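Local coordinates for conserved domain protein (Streptococcus pneumoniae, PDB 2FI0), which is of unknown function but carries a DUF1858 domain, folded as a small, mostly helical single-chain unit with a two-stranded parallel sheet, at residues N7-S12 with P23-I28; I13-V18 with L32-L37; R68-E71 with E76-G79. All coordinates share one frame; numbering follows the deposited sequence.

Interaction 1: N7-S12 with P23-I28; sequences NIIDVS and PEVLEI
Ile-9 and Val-25 point their side chains straight at each other, tip to tip, and a single pair of methyls carries the apolar contact: CD1 of Ile-9 lies 3.6 Å from CG2 of Val-25. The backbones stand well apart, with 9.3 Å between the CA atoms of Ile-9 and Val-25, so the gap is bridged by side chains alone. Ile-9 reaches across because its CG1 branch turns anti to the carbonyl carbon (chi1 -68°) and then runs on extended, which puts CD1 at the far end. On Val-25, CG2 is the methyl anti to the backbone N, while CG1 sits between N and the carbonyl carbon and packs against Val-18 instead. Leu-70 of helix 63-72 touches both Ile-9 and Val-25, so the pair is part of a larger buried apolar cluster.

Toward the surface the contact thins out. The amide oxygen OD1 of Asn-7 comes no closer than 4.4 Å to OE2 of Glu-24, a distant approach of two oxygens without a hydrogen bond; OE2 of Glu-24 is hydrogen-bonded to the hydroxyl of Tyr-75.

At the end of the strand, OD1 of Asp-10 takes two bonds from one face of its carboxylate plane: OG of Ser-12 at 2.6 Å on the syn side, and N of Ser-12 at 2.9 Å on the anti side. The second makes an Asx turn, at which the chain leaves strand 8-10. Taken together, this is a strand-on-helix packing, with one strand of a parallel pair laying its inward isoleucine against Val-25, in the turn that leads into helix 26-29.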
# COMPACT_ATOMS: atom_id res chain seq x y z
N ASN A 7 7.13 11.09 0.02
CA ASN A 7 6.17 10.26 0.74
C ASN A 7 4.76 10.24 0.12
O ASN A 7 3.77 10.22 0.81
CB ASN A 7 6.15 10.63 2.24
CG ASN A 7 7.51 10.39 2.92
OD1 ASN A 7 8.00 9.26 2.98
ND2 ASN A 7 8.13 11.48 3.39
N ILE A 8 4.71 10.21 -1.21
CA ILE A 8 3.47 10.13 -1.96
C ILE A 8 3.23 8.66 -2.30
O ILE A 8 4.13 7.98 -2.80
CB ILE A 8 3.54 10.99 -3.25
CG1 ILE A 8 3.69 12.47 -2.89
CG2 ILE A 8 2.33 10.77 -4.15
CD1 ILE A 8 4.22 13.30 -4.04
N ILE A 9 2.03 8.17 -2.00
CA ILE A 9 1.64 6.79 -2.26
C ILE A 9 0.45 6.76 -3.20
O ILE A 9 -0.57 7.38 -2.95
CB ILE A 9 1.35 6.02 -0.95
CG1 ILE A 9 2.65 5.85 -0.18
CG2 ILE A 9 0.69 4.65 -1.26
CD1 ILE A 9 2.50 5.26 1.21
N ASP A 10 0.62 6.05 -4.31
CA ASP A 10 -0.42 5.90 -5.30
C ASP A 10 -1.09 4.54 -5.05
O ASP A 10 -0.44 3.50 -5.09
CB ASP A 10 0.22 5.97 -6.70
CG ASP A 10 -0.80 6.09 -7.81
OD1 ASP A 10 -1.95 5.62 -7.63
OD2 ASP A 10 -0.45 6.65 -8.88
N VAL A 11 -2.39 4.57 -4.75
CA VAL A 11 -3.11 3.34 -4.42
C VAL A 11 -3.57 2.62 -5.69
O VAL A 11 -4.18 1.56 -5.60
CB VAL A 11 -4.32 3.60 -3.45
CG1 VAL A 11 -3.84 4.12 -2.11
CG2 VAL A 11 -5.35 4.56 -4.06
N SER A 12 -3.27 3.19 -6.86
CA SER A 12 -3.70 2.62 -8.13
C SER A 12 -2.63 1.85 -8.88
O SER A 12 -2.90 1.34 -9.95
CB SER A 12 -4.28 3.70 -9.04
OG SER A 12 -3.26 4.49 -9.62
N PRO A 23 10.30 1.50 1.15
CA PRO A 23 10.50 0.28 1.96
C PRO A 23 9.90 0.37 3.37
O PRO A 23 9.37 -0.61 3.87
CB PRO A 23 12.03 0.11 2.02
CG PRO A 23 12.58 0.93 0.89
CD PRO A 23 11.56 2.01 0.57
N GLU A 24 9.95 1.56 3.96
CA GLU A 24 9.38 1.82 5.30
C GLU A 24 7.86 1.64 5.40
O GLU A 24 7.32 1.47 6.50
CB GLU A 24 9.69 3.25 5.78
CG GLU A 24 10.74 4.03 4.97
CD GLU A 24 10.20 4.56 3.62
OE1 GLU A 24 10.98 4.49 2.63
OE2 GLU A 24 9.02 5.05 3.56
N VAL A 25 7.15 1.70 4.27
CA VAL A 25 5.70 1.57 4.31
C VAL A 25 5.25 0.11 4.49
O VAL A 25 4.11 -0.12 4.86
CB VAL A 25 5.03 2.20 3.06
CG1 VAL A 25 5.02 1.23 1.88
CG2 VAL A 25 3.60 2.68 3.39
N LEU A 26 6.14 -0.86 4.25
CA LEU A 26 5.77 -2.28 4.37
C LEU A 26 5.24 -2.63 5.77
O LEU A 26 4.23 -3.32 5.90
CB LEU A 26 6.96 -3.19 4.00
CG LEU A 26 6.70 -4.70 4.00
CD1 LEU A 26 5.55 -5.06 3.08
CD2 LEU A 26 7.96 -5.46 3.62
N GLU A 27 5.91 -2.13 6.80
CA GLU A 27 5.51 -2.35 8.20
C GLU A 27 4.07 -1.87 8.48
O GLU A 27 3.36 -2.43 9.33
CB GLU A 27 6.48 -1.61 9.12
CG GLU A 27 6.18 -1.73 10.61
CD GLU A 27 7.13 -0.91 11.47
OE1 GLU A 27 7.46 0.24 11.09
OE2 GLU A 27 7.54 -1.41 12.55
N ILE A 28 3.66 -0.83 7.76
CA ILE A 28 2.31 -0.31 7.88
C ILE A 28 1.33 -1.21 7.14
O ILE A 28 0.30 -1.58 7.69
CB ILE A 28 2.20 1.13 7.34
CG1 ILE A 28 3.08 2.06 8.19
CG2 ILE A 28 0.75 1.58 7.36
CD1 ILE A 28 3.39 3.38 7.53

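Interaction 2: I13-V18 with L32-L37; sequences IPVAEV and LGFKPL
The first turn of helix 15-21 packs here against the loop after helix 26-29 and the short 3-10 segment that begins at Lys-35, a buried and wholly apolar piece of the core. Val-15, the first residue of its helix after Pro-14 at the N-cap position, divides its two methyls between two partners. CG1 of Val-15 meets CD1 of Leu-37 at 4.0 Å, and CG2 of Val-15 meets CE1 of the Phe-34 ring at 4.1 Å. The first torsion of Val-15 aims the two branches: with CG1 anti to the backbone N (chi1 177°), CG2 falls anti to the carbonyl carbon, and each methyl faces its own neighbour.

The two approaches differ in direction. Val-15 and Leu-37 cross at about a right angle, one methyl of each doing the touching. Toward Phe-34 the valine comes in at a slant, and its methyl meets the ring at the CE1 corner. No hydrogen bond joins the two segments; both distances are those of ordinary van der Waals packing.

On the loop side a backbone bond, N of Leu-37 to O of Phe-34 at 2.9 Å, closes a turn from which both side chains point toward helix 15-21. The carbonyl O of Leu-37 accepts from NH1 of Arg-43. Leu-52 of helix 52-59 packs on both Val-15 and Phe-34, Val-46 of helix 46-49 touches Leu-37, and backbone bonds tie Val-15 to Val-50 and Ala-16 to Gly-47.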
# COMPACT_ATOMS: atom_id res chain seq x y z
N ILE A 13 -1.42 1.76 -8.33
CA ILE A 13 -0.32 1.04 -8.96
C ILE A 13 -0.03 -0.25 -8.15
O ILE A 13 -0.46 -0.36 -7.01
CB ILE A 13 0.97 1.92 -9.08
CG1 ILE A 13 1.55 2.28 -7.71
CG2 ILE A 13 0.68 3.20 -9.89
CD1 ILE A 13 2.90 2.92 -7.77
N PRO A 14 0.69 -1.22 -8.75
CA PRO A 14 0.97 -2.48 -8.04
C PRO A 14 1.64 -2.29 -6.68
O PRO A 14 2.52 -1.45 -6.54
CB PRO A 14 1.90 -3.23 -9.00
CG PRO A 14 1.55 -2.70 -10.34
CD PRO A 14 1.23 -1.24 -10.12
N VAL A 15 1.23 -3.06 -5.68
CA VAL A 15 1.73 -2.89 -4.32
C VAL A 15 3.27 -3.03 -4.24
O VAL A 15 3.92 -2.32 -3.46
CB VAL A 15 1.05 -3.86 -3.32
CG1 VAL A 15 1.66 -3.72 -1.94
CG2 VAL A 15 -0.41 -3.56 -3.23
N ALA A 16 3.83 -3.90 -5.06
CA ALA A 16 5.29 -4.06 -5.14
C ALA A 16 6.02 -2.75 -5.52
O ALA A 16 7.09 -2.45 -4.98
CB ALA A 16 5.66 -5.16 -6.12
N GLU A 17 5.45 -1.99 -6.46
CA GLU A 17 6.04 -0.72 -6.87
C GLU A 17 6.00 0.31 -5.73
O GLU A 17 6.93 1.10 -5.55
CB GLU A 17 5.29 -0.14 -8.07
CG GLU A 17 5.50 -0.89 -9.35
CD GLU A 17 4.81 -0.23 -10.54
OE1 GLU A 17 4.65 1.01 -10.54
OE2 GLU A 17 4.46 -0.97 -11.50
N VAL A 18 4.92 0.28 -4.97
CA VAL A 18 4.82 1.13 -3.79
C VAL A 18 5.95 0.78 -2.82
O VAL A 18 6.66 1.66 -2.36
CB VAL A 18 3.44 1.00 -3.10
CG1 VAL A 18 3.42 1.80 -1.83
CG2 VAL A 18 2.33 1.47 -4.03
N LEU A 32 -2.44 -3.78 7.66
CA LEU A 32 -3.65 -3.35 6.95
C LEU A 32 -4.19 -4.41 5.97
O LEU A 32 -4.93 -4.10 5.03
CB LEU A 32 -3.38 -2.05 6.19
CG LEU A 32 -3.12 -0.79 7.03
CD1 LEU A 32 -2.56 0.28 6.13
CD2 LEU A 32 -4.37 -0.32 7.72
N GLY A 33 -3.81 -5.66 6.19
CA GLY A 33 -4.31 -6.79 5.39
C GLY A 33 -3.37 -7.27 4.29
O GLY A 33 -3.75 -8.06 3.44
N PHE A 34 -2.13 -6.78 4.31
CA PHE A 34 -1.16 -7.11 3.26
C PHE A 34 0.00 -7.91 3.84
O PHE A 34 1.11 -7.89 3.30
CB PHE A 34 -0.65 -5.84 2.57
CG PHE A 34 -1.71 -5.12 1.81
CD1 PHE A 34 -1.98 -5.45 0.49
CD2 PHE A 34 -2.47 -4.12 2.41
CE1 PHE A 34 -2.97 -4.80 -0.22
CE2 PHE A 34 -3.47 -3.47 1.70
CZ PHE A 34 -3.72 -3.81 0.38
N LYS A 35 -0.26 -8.64 4.92
CA LYS A 35 0.83 -9.26 5.67
C LYS A 35 1.51 -10.44 4.97
O LYS A 35 2.69 -10.70 5.22
CB LYS A 35 0.40 -9.58 7.12
CG LYS A 35 -0.16 -10.96 7.41
CD LYS A 35 0.80 -11.75 8.30
CE LYS A 35 0.93 -11.13 9.71
NZ LYS A 35 1.69 -12.04 10.63
N PRO A 36 0.78 -11.15 4.07
CA PRO A 36 1.50 -12.12 3.23
C PRO A 36 2.57 -11.46 2.35
O PRO A 36 3.50 -12.11 1.92
CB PRO A 36 0.40 -12.74 2.36
CG PRO A 36 -0.87 -12.47 3.08
CD PRO A 36 -0.67 -11.17 3.78
N LEU A 37 2.45 -10.17 2.10
CA LEU A 37 3.43 -9.50 1.26
C LEU A 37 4.67 -9.05 2.04
O LEU A 37 5.52 -8.38 1.48
CB LEU A 37 2.79 -8.32 0.51
CG LEU A 37 1.46 -8.60 -0.22
CD1 LEU A 37 1.25 -7.62 -1.36
CD2 LEU A 37 1.37 -10.01 -0.76

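Interaction 3: R68-E71 with E76-G79; sequences RTLE and EVIG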
# COMPACT_ATOMS: atom_id res chain seq x y z
N ARG A 68 -6.49 6.80 5.99
CA ARG A 68 -6.27 7.39 7.33
C ARG A 68 -4.93 6.96 7.92
O ARG A 68 -4.17 7.77 8.45
CB ARG A 68 -7.34 6.93 8.31
CG ARG A 68 -8.67 7.59 8.18
CD ARG A 68 -9.64 7.02 9.23
NE ARG A 68 -10.18 8.18 9.89
CZ ARG A 68 -10.07 8.48 11.17
NH1 ARG A 68 -9.55 7.68 12.08
NH2 ARG A 68 -10.59 9.61 11.53
N THR A 69 -4.67 5.67 7.85
CA THR A 69 -3.45 5.09 8.42
C THR A 69 -2.21 5.64 7.72
O THR A 69 -1.24 6.05 8.37
CB THR A 69 -3.47 3.55 8.33
OG1 THR A 69 -4.67 3.06 8.95
CG2 THR A 69 -2.26 2.96 9.04
N LEU A 70 -2.25 5.68 6.39
CA LEU A 70 -1.14 6.20 5.63
C LEU A 70 -0.89 7.67 5.92
O LEU A 70 0.25 8.07 6.16
CB LEU A 70 -1.34 5.95 4.13
CG LEU A 70 -1.19 4.50 3.66
CD1 LEU A 70 -1.60 4.37 2.18
CD2 LEU A 70 0.23 3.98 3.88
N GLU A 71 -1.95 8.49 5.93
CA GLU A 71 -1.82 9.90 6.30
C GLU A 71 -1.28 10.08 7.72
O GLU A 71 -0.42 10.92 7.93
CB GLU A 71 -3.14 10.63 6.13
CG GLU A 71 -3.59 10.70 4.68
CD GLU A 71 -4.84 11.55 4.48
OE1 GLU A 71 -5.70 11.62 5.39
OE2 GLU A 71 -4.98 12.13 3.39
N GLU A 76 1.15 11.13 1.79
CA GLU A 76 0.10 11.73 1.00
C GLU A 76 -0.38 10.72 -0.02
O GLU A 76 0.42 10.16 -0.75
CB GLU A 76 0.64 12.97 0.29
CG GLU A 76 -0.39 14.03 0.07
CD GLU A 76 -0.86 14.66 1.39
OE1 GLU A 76 -0.00 15.18 2.15
OE2 GLU A 76 -2.07 14.60 1.66
N VAL A 77 -1.69 10.50 -0.09
CA VAL A 77 -2.25 9.46 -0.90
C VAL A 77 -2.84 10.00 -2.20
O VAL A 77 -3.54 10.99 -2.20
CB VAL A 77 -3.32 8.71 -0.12
CG1 VAL A 77 -3.94 7.61 -0.97
CG2 VAL A 77 -2.71 8.13 1.16
N ILE A 78 -2.56 9.33 -3.32
CA ILE A 78 -3.13 9.70 -4.60
C ILE A 78 -3.70 8.46 -5.27
O ILE A 78 -3.53 7.37 -4.77
CB ILE A 78 -2.10 10.42 -5.53
CG1 ILE A 78 -0.95 9.50 -5.93
CG2 ILE A 78 -1.55 11.68 -4.83
CD1 ILE A 78 -0.02 10.13 -6.96
N GLY A 79 -4.38 8.65 -6.40
CA GLY A 79 -4.92 7.55 -7.19
C GLY A 79 -6.23 6.95 -6.68
O GLY A 79 -6.60 5.86 -7.11
O HOH W 1 -3.44 12.20 1.41
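Leu-70 lays its CB and one branch end against CG2 of Val-77, the methyl that makes the apolar contact for the strand. The distances to CG2 of Val-77 are 3.9 Å from CB of Leu-70 and 4.1 Å from CD1 of Leu-70, so the methyl touches both the root and the tip of the leucine, and the two side chains cross at about a right angle. CG1 of Val-77 stands opposite the backbone N (chi1 179°), which leaves CG2 anti to the carbonyl carbon and aimed at the helix.

Toward the surface two like charges come close. OE2 of Glu-71 and OE2 of Glu-76 are 4.2 Å apart, their carboxylate planes turned 62° from each other. The Glu-71 chain is extended past CG, whereas Glu-76 bends back at chi2 (68°), and this brings the oxygens together. A water sits between them, donating to OE2 of Glu-71 at a short 2.5 Å and to OE2 of Glu-76 at 2.8 Å, and accepting from N of Val-77 at 2.9 Å. It probably eases the repulsion.

Leu-70 also touches Ile-9 of strand 8-10 and Val-25, and Val-77 touches Val-11. Helix 63-72 therefore packs on the two-stranded parallel sheet, whose strands 8-10 and 76-78 are joined by backbone bonds.

From the N terminus, strand 8-10 comes first and helix 15-21 follows it. Interaction 1 closes the loop from 7-12 to 23-28, which contains helix 15-21. Interaction 2 opens inside that loop, at 13-18, and closes beyond it at 32-37, so the two cross; they also touch, through packing of Val-18 on Ile-9 and of Leu-26 on Leu-37. Interaction 3 follows both in series, a short return from helix 63-72 to the last strand. It meets interaction 1 through the parallel sheet, where Ile-9 bonds by its backbone to Glu-76 and Ile-78. With interaction 2 it has a slight contact, Leu-32 on Thr-69. The N-terminal strand thus joins the early helices to the C-terminal end.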